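Local coordinates for gamma-glutamyltransferase 1 Threonine peptidase. MEROPS family T03 (Pseudomonas nitroreducens, PDB 7D9E), which transfers gamma-glutamyl groups from donors such as glutathione to amino acids or to water, as an N-terminal nucleophile hydrolase with a threonine nucleophile, at residues A118-R123 with D137-L142. Numbering follows the deposited sequence.
Sequences AVAAQR and DAYAPL
Tyr139 and Ala120 bond directly across the contact, and so illustrate how the end of a helix and the turn after it can be joined to a loop by a few polar links. Asp137, at the start of that loop, supports it through water. Water 1 accepts from Arg123 N and lies 2.7 Å from Asp137 OD1, while water 2 accepts from Asp137 N and lies close to Arg123 O. The same carboxylate organises its own loop: Ala140 N donates to Asp137 OD1 over 3.0 Å, an Asx motif, approaching from 36° above the carboxylate plane. Its other oxygen, OD2, is held by a salt bridge to Arg184 and by Met164 N.

With CG of Tyr139 anti to the backbone N (chi1 162°), its ring extends to the other segment, and the hydroxyl OH donates to Ala120 O at 2.7 Å. The acceptor lies at the ring edge, in plane; the hydroxyl in turn sits in the carbonyl plane on a lone pair, at a C=O...donor angle of 123°. Because Ala120 is the last residue of helix 115-120, the phenol ties the C-terminal end of this helix to the loop between strand 133-136 and helix 144-153, away from the glutamyl pocket of this Ntn-hydrolase fold.

Next comes Ala140, where the backbones draw nearest: its CB points toward Gln122 and packs on Gln122 CB at 3.7 Å. Water 2 lies 2.7 Å from Ala140 O and bridges it to Arg123 O. The extended Gln122 chain then runs past Ala140, with CG 3.4 Å from Ala140 O, bringing its terminal amide beside Pro141 O. At Leu142 the side chains of Gln122 and Leu142 cross at about a right angle, Leu142 CD2 lying 4.1 Å from Gln122 CD; Leu142 also packs on Ile300 of the other chain.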
ATOM      1  N   ALA B 118     -11.846   6.338 -15.284  1.00 16.99           N
ATOM      2  CA  ALA B 118     -10.429   6.039 -15.153  1.00 16.88           C
ATOM      3  C   ALA B 118     -10.174   5.006 -14.062  1.00 16.95           C
ATOM      4  O   ALA B 118      -9.270   4.187 -14.187  1.00 18.00           O
ATOM      5  CB  ALA B 118      -9.666   7.323 -14.814  1.00 17.95           C
ATOM      6  N   VAL B 119     -10.958   5.041 -12.992  1.00 15.80           N
ATOM      7  CA  VAL B 119     -10.815   4.083 -11.905  1.00 15.85           C
ATOM      8  C   VAL B 119     -11.532   2.773 -12.216  1.00 16.48           C
ATOM      9  O   VAL B 119     -11.058   1.695 -11.831  1.00 17.74           O
ATOM     10  CB  VAL B 119     -11.328   4.738 -10.613  1.00 18.55           C
ATOM     11  CG1 VAL B 119     -11.460   3.732  -9.499  1.00 20.92           C
ATOM     12  CG2 VAL B 119     -10.383   5.845 -10.159  1.00 18.68           C
ATOM     13  N   ALA B 120     -12.681   2.831 -12.877  1.00 15.73           N
ATOM     14  CA  ALA B 120     -13.422   1.613 -13.154  1.00 17.16           C
ATOM     15  C   ALA B 120     -12.801   0.794 -14.275  1.00 17.35           C
ATOM     16  O   ALA B 120     -13.103  -0.392 -14.384  1.00 18.47           O
ATOM     17  CB  ALA B 120     -14.864   1.930 -13.541  1.00 18.74           C
ATOM     18  N   ALA B 121     -11.966   1.403 -15.110  1.00 16.35           N
ATOM     19  CA  ALA B 121     -11.416   0.714 -16.263  1.00 16.30           C
ATOM     20  C   ALA B 121     -10.666  -0.551 -15.867  1.00 15.90           C
ATOM     21  O   ALA B 121      -9.999  -0.614 -14.823  1.00 16.34           O
ATOM     22  CB  ALA B 121     -10.495   1.651 -17.040  1.00 16.95           C
ATOM     23  N   GLN B 122     -10.734  -1.549 -16.754  1.00 17.70           N
ATOM     24  CA  GLN B 122      -9.897  -2.733 -16.634  1.00 16.42           C
ATOM     25  C   GLN B 122      -8.443  -2.353 -16.383  1.00 17.72           C
ATOM     26  O   GLN B 122      -7.911  -1.436 -17.013  1.00 16.32           O
ATOM     27  CB  GLN B 122      -9.974  -3.529 -17.939  1.00 16.47           C
ATOM     28  CG  GLN B 122      -9.143  -4.792 -17.972  1.00 16.84           C
ATOM     29  CD  GLN B 122      -9.324  -5.515 -19.291  1.00 20.67           C
ATOM     30  OE1 GLN B 122      -9.820  -6.657 -19.357  1.00 24.15           O
ATOM     31  NE2 GLN B 122      -8.972  -4.835 -20.354  1.00 21.19           N
ATOM     32  N   ARG B 123      -7.809  -3.068 -15.451  1.00 15.89           N
ATOM     33  CA  ARG B 123      -6.375  -2.967 -15.216  1.00 14.61           C
ATOM     34  C   ARG B 123      -5.773  -4.358 -15.304  1.00 14.84           C
ATOM     35  O   ARG B 123      -6.416  -5.353 -14.947  1.00 17.49           O
ATOM     36  CB  ARG B 123      -6.036  -2.352 -13.851  1.00 16.31           C
ATOM     37  CG  ARG B 123      -6.459  -0.895 -13.760  1.00 16.12           C
ATOM     38  CD  ARG B 123      -5.935  -0.216 -12.537  1.00 14.22           C
ATOM     39  NE  ARG B 123      -6.461  -0.738 -11.284  1.00 14.65           N
ATOM     40  CZ  ARG B 123      -7.537  -0.276 -10.651  1.00 15.39           C
ATOM     41  NH1 ARG B 123      -8.259   0.704 -11.186  1.00 16.90           N
ATOM     42  NH2 ARG B 123      -7.914  -0.814  -9.512  1.00 16.28           N
ATOM     43  N   ASP B 137      -8.017  -9.585 -13.294  1.00 18.30           N
ATOM     44  CA  ASP B 137      -8.941  -9.914 -12.211  1.00 19.34           C
ATOM     45  C   ASP B 137     -10.303 -10.339 -12.756  1.00 19.10           C
ATOM     46  O   ASP B 137     -10.595 -10.243 -13.955  1.00 20.44           O
ATOM     47  CB  ASP B 137      -9.043  -8.794 -11.152  1.00 18.64           C
ATOM     48  CG  ASP B 137      -9.634  -7.500 -11.660  1.00 19.41           C
ATOM     49  OD1 ASP B 137     -10.141  -7.431 -12.800  1.00 19.73           O
ATOM     50  OD2 ASP B 137      -9.614  -6.511 -10.886  1.00 17.38           O
ATOM     51  N   ALA B 138     -11.132 -10.866 -11.863  1.00 19.56           N
ATOM     52  CA  ALA B 138     -12.449 -11.327 -12.277  1.00 22.46           C
ATOM     53  C   ALA B 138     -13.422 -10.173 -12.452  1.00 19.14           C
ATOM     54  O   ALA B 138     -14.473 -10.350 -13.080  1.00 22.47           O
ATOM     55  CB  ALA B 138     -12.980 -12.355 -11.277  1.00 27.79           C
ATOM     56  N   TYR B 139     -13.102  -9.005 -11.889  1.00 19.56           N
ATOM     57  CA  TYR B 139     -13.903  -7.809 -12.121  1.00 19.06           C
ATOM     58  C   TYR B 139     -13.916  -7.412 -13.591  1.00 19.15           C
ATOM     59  O   TYR B 139     -14.971  -7.059 -14.134  1.00 20.99           O
ATOM     60  CB  TYR B 139     -13.371  -6.674 -11.230  1.00 18.58           C
ATOM     61  CG  TYR B 139     -13.822  -5.307 -11.678  1.00 16.84           C
ATOM     62  CD1 TYR B 139     -15.056  -4.797 -11.302  1.00 16.73           C
ATOM     63  CD2 TYR B 139     -12.993  -4.520 -12.460  1.00 16.10           C
ATOM     64  CE1 TYR B 139     -15.461  -3.553 -11.726  1.00 22.34           C
ATOM     65  CE2 TYR B 139     -13.397  -3.284 -12.894  1.00 16.66           C
ATOM     66  CZ  TYR B 139     -14.625  -2.797 -12.510  1.00 20.36           C
ATOM     67  OH  TYR B 139     -15.042  -1.556 -12.937  1.00 23.17           O
ATOM     68  N   ALA B 140     -12.759  -7.463 -14.255  1.00 18.98           N
ATOM     69  CA  ALA B 140     -12.639  -7.081 -15.663  1.00 19.99           C
ATOM     70  C   ALA B 140     -11.648  -8.011 -16.339  1.00 20.19           C
ATOM     71  O   ALA B 140     -10.519  -7.624 -16.658  1.00 19.68           O
ATOM     72  CB  ALA B 140     -12.202  -5.623 -15.792  1.00 20.29           C
ATOM     73  N   PRO B 141     -12.036  -9.257 -16.566  1.00 20.62           N
ATOM     74  CA  PRO B 141     -11.074 -10.228 -17.089  1.00 22.32           C
ATOM     75  C   PRO B 141     -10.686  -9.918 -18.523  1.00 20.78           C
ATOM     76  O   PRO B 141     -11.434  -9.283 -19.273  1.00 23.16           O
ATOM     77  CB  PRO B 141     -11.826 -11.557 -17.001  1.00 24.73           C
ATOM     78  CG  PRO B 141     -13.270 -11.173 -17.022  1.00 24.27           C
ATOM     79  CD  PRO B 141     -13.348  -9.866 -16.282  1.00 23.26           C
ATOM     80  N   LEU B 142      -9.489 -10.360 -18.891  1.00 23.24           N
ATOM     81  CA  LEU B 142      -9.077 -10.315 -20.284  1.00 22.89           C
ATOM     82  C   LEU B 142      -9.851 -11.359 -21.074  1.00 26.08           C
ATOM     83  O   LEU B 142      -9.860 -12.544 -20.723  1.00 30.02           O
ATOM     84  CB  LEU B 142      -7.579 -10.579 -20.393  1.00 24.76           C
ATOM     85  CG  LEU B 142      -6.708  -9.363 -20.090  1.00 24.91           C
ATOM     86  CD1 LEU B 142      -5.236  -9.759 -19.961  1.00 24.49           C
ATOM     87  CD2 LEU B 142      -6.880  -8.285 -21.135  1.00 26.16           C
TER
HETATM   88  O   HOH W   1      -9.029  -5.120 -13.679  1.00 18.57           O
HETATM   89  O   HOH W   2      -8.102  -7.521 -15.399  1.00 22.60           O